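Local coordinates for protein restriction endonuclease S subunits (Thermoanaerobacter tengcongensis, PDB 3OKG) that probably binds DNA as the specificity subunit of a type I restriction-modification methyltransferase, joining two target recognition domains through a pair of long helices, at residues R192-E206 / V382-L396. Sequence-based numbering, arbitrary orientation.
Sequences REVRRLRAEAQKDTE and VAALKRAQAETEAEL
In the antiparallel coiled coil that spans the two halves of this S subunit, L385 is a knob in a hole formed by R198, A201, Q202 and T205. Its CD2 lies 3.9 Å from A201 CB, while CD1 rests against OG1 and CB of T205, whose hydroxyl donates to A201 O (OG1 to O, 2.7 Å). T205 CG2 also slides alongside V382 CG2. Here the axes of 192-206 and 382-388 approach to 9.4 Å at 150°. Packing then gives way to charge where the second helix breaks: 389-391 is unwound, 392-396 is helical again with E391 as N-cap, and the axes part to 12.1 Å. Bent at chi3 (84°), R195 presents the edge of its guanidinium: NE forms a salt bridge with E395 OE2, modelled so short (2.4 Å) that its exact length is doubtful, and NH2 a weak hydrogen bond to A390 O at 2.7 Å. R198 NH2 reaches E395 OE1 in a long ion pair of 3.9 Å. Beyond them, L396 CD1 lies over one face of the R192 guanidinium, 3.5 Å above its centre. A knob-into-hole contact on one side of the break and a salt-bridge network on the other thus join an antiparallel pair, consistent with the conserved-region coiled coil of type I S subunits.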
# COMPACT_ATOMS: atom_id res chain seq x y z
N ARG A 192 -0.06 -9.85 -10.34
CA ARG A 192 0.20 -10.66 -9.13
C ARG A 192 1.64 -11.17 -9.09
O ARG A 192 2.30 -11.15 -8.04
CB ARG A 192 -0.74 -11.87 -9.06
CG ARG A 192 -2.19 -11.58 -9.41
CD ARG A 192 -2.83 -10.62 -8.41
NE ARG A 192 -3.57 -11.33 -7.36
CZ ARG A 192 -3.35 -11.18 -6.06
NH1 ARG A 192 -2.40 -10.35 -5.64
NH2 ARG A 192 -4.06 -11.86 -5.17
N GLU A 193 2.13 -11.64 -10.24
CA GLU A 193 3.49 -12.19 -10.31
C GLU A 193 4.49 -11.14 -9.86
O GLU A 193 5.48 -11.44 -9.20
CB GLU A 193 3.82 -12.51 -11.75
CG GLU A 193 3.88 -13.93 -12.21
CD GLU A 193 4.79 -14.05 -13.45
OE1 GLU A 193 5.88 -14.69 -13.37
OE2 GLU A 193 4.44 -13.47 -14.51
N VAL A 194 4.28 -9.91 -10.32
CA VAL A 194 5.20 -8.82 -10.01
C VAL A 194 5.15 -8.45 -8.54
O VAL A 194 6.19 -8.22 -7.91
CB VAL A 194 4.95 -7.61 -10.94
CG1 VAL A 194 5.73 -6.36 -10.47
CG2 VAL A 194 5.31 -7.98 -12.34
N ARG A 195 3.95 -8.43 -7.96
CA ARG A 195 3.82 -8.19 -6.53
C ARG A 195 4.59 -9.19 -5.71
O ARG A 195 5.29 -8.79 -4.77
CB ARG A 195 2.34 -8.17 -6.08
CG ARG A 195 1.49 -7.27 -6.91
CD ARG A 195 0.11 -7.09 -6.29
NE ARG A 195 0.15 -6.05 -5.28
CZ ARG A 195 0.13 -6.30 -3.98
NH1 ARG A 195 0.03 -7.55 -3.54
NH2 ARG A 195 0.19 -5.29 -3.12
N ARG A 196 4.49 -10.47 -6.06
CA ARG A 196 5.21 -11.54 -5.36
C ARG A 196 6.70 -11.36 -5.50
O ARG A 196 7.46 -11.51 -4.54
CB ARG A 196 4.85 -12.92 -5.93
CG ARG A 196 3.57 -13.49 -5.41
CD ARG A 196 3.01 -14.60 -6.34
NE ARG A 196 1.57 -14.64 -6.13
CZ ARG A 196 0.66 -15.02 -7.01
NH1 ARG A 196 1.03 -15.43 -8.22
NH2 ARG A 196 -0.62 -14.98 -6.68
N LEU A 197 7.13 -11.04 -6.71
CA LEU A 197 8.55 -10.83 -6.97
C LEU A 197 9.08 -9.69 -6.08
O LEU A 197 10.15 -9.81 -5.49
CB LEU A 197 8.73 -10.45 -8.44
CG LEU A 197 10.18 -10.44 -8.90
CD1 LEU A 197 10.83 -11.82 -8.74
CD2 LEU A 197 10.24 -9.93 -10.35
N ARG A 198 8.32 -8.60 -6.03
CA ARG A 198 8.69 -7.44 -5.23
C ARG A 198 8.86 -7.86 -3.78
O ARG A 198 9.87 -7.55 -3.14
CB ARG A 198 7.64 -6.34 -5.35
CG ARG A 198 8.05 -5.01 -4.74
CD ARG A 198 7.65 -3.85 -5.62
NE ARG A 198 6.35 -4.07 -6.25
CZ ARG A 198 6.05 -3.69 -7.49
NH1 ARG A 198 6.95 -3.08 -8.24
NH2 ARG A 198 4.84 -3.93 -7.98
N ALA A 199 7.88 -8.59 -3.26
CA ALA A 199 7.93 -9.10 -1.90
C ALA A 199 9.22 -9.89 -1.66
O ALA A 199 9.84 -9.76 -0.60
CB ALA A 199 6.71 -9.97 -1.61
N GLU A 200 9.61 -10.71 -2.63
CA GLU A 200 10.81 -11.50 -2.49
C GLU A 200 12.03 -10.59 -2.48
O GLU A 200 12.95 -10.80 -1.68
CB GLU A 200 10.93 -12.54 -3.62
CG GLU A 200 9.94 -13.67 -3.49
CD GLU A 200 9.87 -14.53 -4.74
OE1 GLU A 200 10.65 -14.27 -5.69
OE2 GLU A 200 9.04 -15.47 -4.78
N ALA A 201 12.02 -9.57 -3.34
CA ALA A 201 13.16 -8.64 -3.44
C ALA A 201 13.31 -7.85 -2.14
O ALA A 201 14.42 -7.65 -1.63
CB ALA A 201 12.98 -7.67 -4.62
N GLN A 202 12.17 -7.41 -1.61
CA GLN A 202 12.14 -6.69 -0.34
C GLN A 202 12.84 -7.50 0.74
O GLN A 202 13.71 -6.99 1.45
CB GLN A 202 10.70 -6.39 0.07
CG GLN A 202 10.55 -5.12 0.90
CD GLN A 202 9.10 -4.80 1.21
OE1 GLN A 202 8.36 -5.63 1.72
NE2 GLN A 202 8.68 -3.58 0.88
N LYS A 203 12.47 -8.77 0.86
CA LYS A 203 13.10 -9.66 1.83
C LYS A 203 14.62 -9.86 1.61
O LYS A 203 15.43 -9.79 2.54
CB LYS A 203 12.39 -11.01 1.87
CG LYS A 203 12.97 -11.98 2.87
CD LYS A 203 12.19 -13.28 2.92
CE LYS A 203 12.58 -14.21 1.78
NZ LYS A 203 12.19 -13.67 0.44
N ASP A 204 15.02 -10.10 0.36
CA ASP A 204 16.43 -10.36 0.06
C ASP A 204 17.27 -9.10 0.17
O ASP A 204 18.45 -9.15 0.51
CB ASP A 204 16.58 -10.97 -1.34
CG ASP A 204 15.89 -12.31 -1.46
OD1 ASP A 204 15.71 -12.98 -0.42
OD2 ASP A 204 15.52 -12.70 -2.58
N THR A 205 16.67 -7.96 -0.14
CA THR A 205 17.41 -6.72 -0.10
C THR A 205 17.64 -6.29 1.36
O THR A 205 18.72 -5.82 1.72
CB THR A 205 16.73 -5.62 -0.95
OG1 THR A 205 16.58 -6.10 -2.29
CG2 THR A 205 17.59 -4.37 -1.00
N GLU A 206 16.63 -6.48 2.21
CA GLU A 206 16.78 -6.19 3.63
C GLU A 206 17.90 -7.04 4.23
O GLU A 206 18.72 -6.55 5.00
CB GLU A 206 15.46 -6.42 4.36
CG GLU A 206 14.46 -5.30 4.14
CD GLU A 206 13.11 -5.59 4.75
OE1 GLU A 206 12.98 -6.62 5.46
OE2 GLU A 206 12.17 -4.80 4.53
N VAL A 382 16.24 -0.61 -0.52
CA VAL A 382 15.32 -1.06 0.53
C VAL A 382 14.14 -0.09 0.68
O VAL A 382 12.99 -0.51 0.78
CB VAL A 382 16.05 -1.10 1.90
CG1 VAL A 382 15.04 -1.27 3.04
CG2 VAL A 382 17.06 -2.20 1.92
N ALA A 383 14.46 1.19 0.72
CA ALA A 383 13.44 2.23 0.86
C ALA A 383 12.46 2.21 -0.31
O ALA A 383 11.26 2.24 -0.12
CB ALA A 383 14.07 3.60 0.99
N ALA A 384 13.00 2.16 -1.53
CA ALA A 384 12.18 2.10 -2.73
C ALA A 384 11.26 0.88 -2.73
O ALA A 384 10.08 0.97 -3.06
CB ALA A 384 13.04 2.13 -3.98
N LEU A 385 11.81 -0.27 -2.37
CA LEU A 385 11.06 -1.52 -2.41
C LEU A 385 9.91 -1.48 -1.40
O LEU A 385 8.83 -2.05 -1.62
CB LEU A 385 11.98 -2.70 -2.09
CG LEU A 385 12.85 -3.18 -3.25
CD1 LEU A 385 13.96 -4.10 -2.72
CD2 LEU A 385 11.99 -3.90 -4.28
N LYS A 386 10.16 -0.81 -0.29
CA LYS A 386 9.16 -0.67 0.76
C LYS A 386 7.96 0.09 0.22
O LYS A 386 6.81 -0.34 0.39
CB LYS A 386 9.78 0.05 1.96
CG LYS A 386 8.77 0.64 2.92
CD LYS A 386 9.45 1.55 3.94
CE LYS A 386 8.45 2.54 4.54
NZ LYS A 386 7.31 1.84 5.21
N ARG A 387 8.23 1.19 -0.48
CA ARG A 387 7.19 2.05 -1.04
C ARG A 387 6.54 1.48 -2.30
O ARG A 387 5.35 1.71 -2.55
CB ARG A 387 7.77 3.44 -1.36
CG ARG A 387 7.61 4.44 -0.23
CD ARG A 387 8.13 5.83 -0.61
NE ARG A 387 9.59 5.91 -0.58
CZ ARG A 387 10.32 6.13 0.51
NH1 ARG A 387 9.72 6.28 1.69
NH2 ARG A 387 11.64 6.19 0.44
N ALA A 388 7.32 0.77 -3.10
CA ALA A 388 6.82 0.22 -4.35
C ALA A 388 5.78 -0.87 -4.13
O ALA A 388 5.09 -1.29 -5.08
CB ALA A 388 7.97 -0.31 -5.22
N GLN A 389 5.68 -1.36 -2.90
CA GLN A 389 4.66 -2.36 -2.60
C GLN A 389 3.41 -1.62 -2.13
O GLN A 389 3.30 -1.28 -0.96
CB GLN A 389 5.13 -3.37 -1.54
CG GLN A 389 5.78 -4.65 -2.11
CD GLN A 389 4.83 -5.56 -2.93
OE1 GLN A 389 4.52 -6.69 -2.53
NE2 GLN A 389 4.40 -5.08 -4.10
N ALA A 390 2.51 -1.35 -3.07
CA ALA A 390 1.26 -0.62 -2.79
C ALA A 390 0.30 -1.55 -2.07
O ALA A 390 0.43 -2.78 -2.18
CB ALA A 390 0.63 -0.14 -4.10
N GLU A 391 -0.66 -0.99 -1.35
CA GLU A 391 -1.58 -1.84 -0.62
C GLU A 391 -2.39 -2.64 -1.63
O GLU A 391 -2.62 -2.18 -2.76
CB GLU A 391 -2.46 -1.04 0.35
CG GLU A 391 -3.74 -0.50 -0.24
CD GLU A 391 -4.91 -1.45 -0.08
OE1 GLU A 391 -5.97 -1.17 -0.68
OE2 GLU A 391 -4.78 -2.46 0.65
N THR A 392 -2.80 -3.83 -1.22
CA THR A 392 -3.27 -4.85 -2.14
C THR A 392 -4.58 -4.47 -2.80
O THR A 392 -4.66 -4.44 -4.02
CB THR A 392 -3.43 -6.22 -1.45
OG1 THR A 392 -2.19 -6.58 -0.82
CG2 THR A 392 -3.82 -7.30 -2.47
N GLU A 393 -5.60 -4.19 -2.01
CA GLU A 393 -6.91 -3.91 -2.59
C GLU A 393 -6.86 -2.78 -3.64
O GLU A 393 -7.43 -2.92 -4.73
CB GLU A 393 -7.95 -3.62 -1.51
CG GLU A 393 -9.34 -3.38 -2.12
CD GLU A 393 -10.34 -2.82 -1.12
OE1 GLU A 393 -9.92 -2.39 -0.02
OE2 GLU A 393 -11.55 -2.80 -1.45
N ALA A 394 -6.18 -1.68 -3.31
CA ALA A 394 -6.07 -0.55 -4.25
C ALA A 394 -5.26 -0.89 -5.50
O ALA A 394 -5.69 -0.62 -6.63
CB ALA A 394 -5.48 0.66 -3.55
N GLU A 395 -4.10 -1.48 -5.33
CA GLU A 395 -3.31 -1.79 -6.51
C GLU A 395 -4.11 -2.70 -7.44
O GLU A 395 -4.19 -2.46 -8.65
CB GLU A 395 -1.95 -2.42 -6.17
CG GLU A 395 -0.85 -1.98 -7.13
CD GLU A 395 0.27 -3.01 -7.32
OE1 GLU A 395 1.20 -2.68 -8.09
OE2 GLU A 395 0.23 -4.13 -6.75
N LEU A 396 -4.71 -3.74 -6.90
CA LEU A 396 -5.38 -4.66 -7.76
C LEU A 396 -6.59 -3.98 -8.45
O LEU A 396 -6.75 -4.13 -9.63
CB LEU A 396 -5.77 -5.96 -7.04
CG LEU A 396 -4.64 -6.75 -6.36
CD1 LEU A 396 -5.15 -8.14 -5.96
CD2 LEU A 396 -3.41 -6.88 -7.27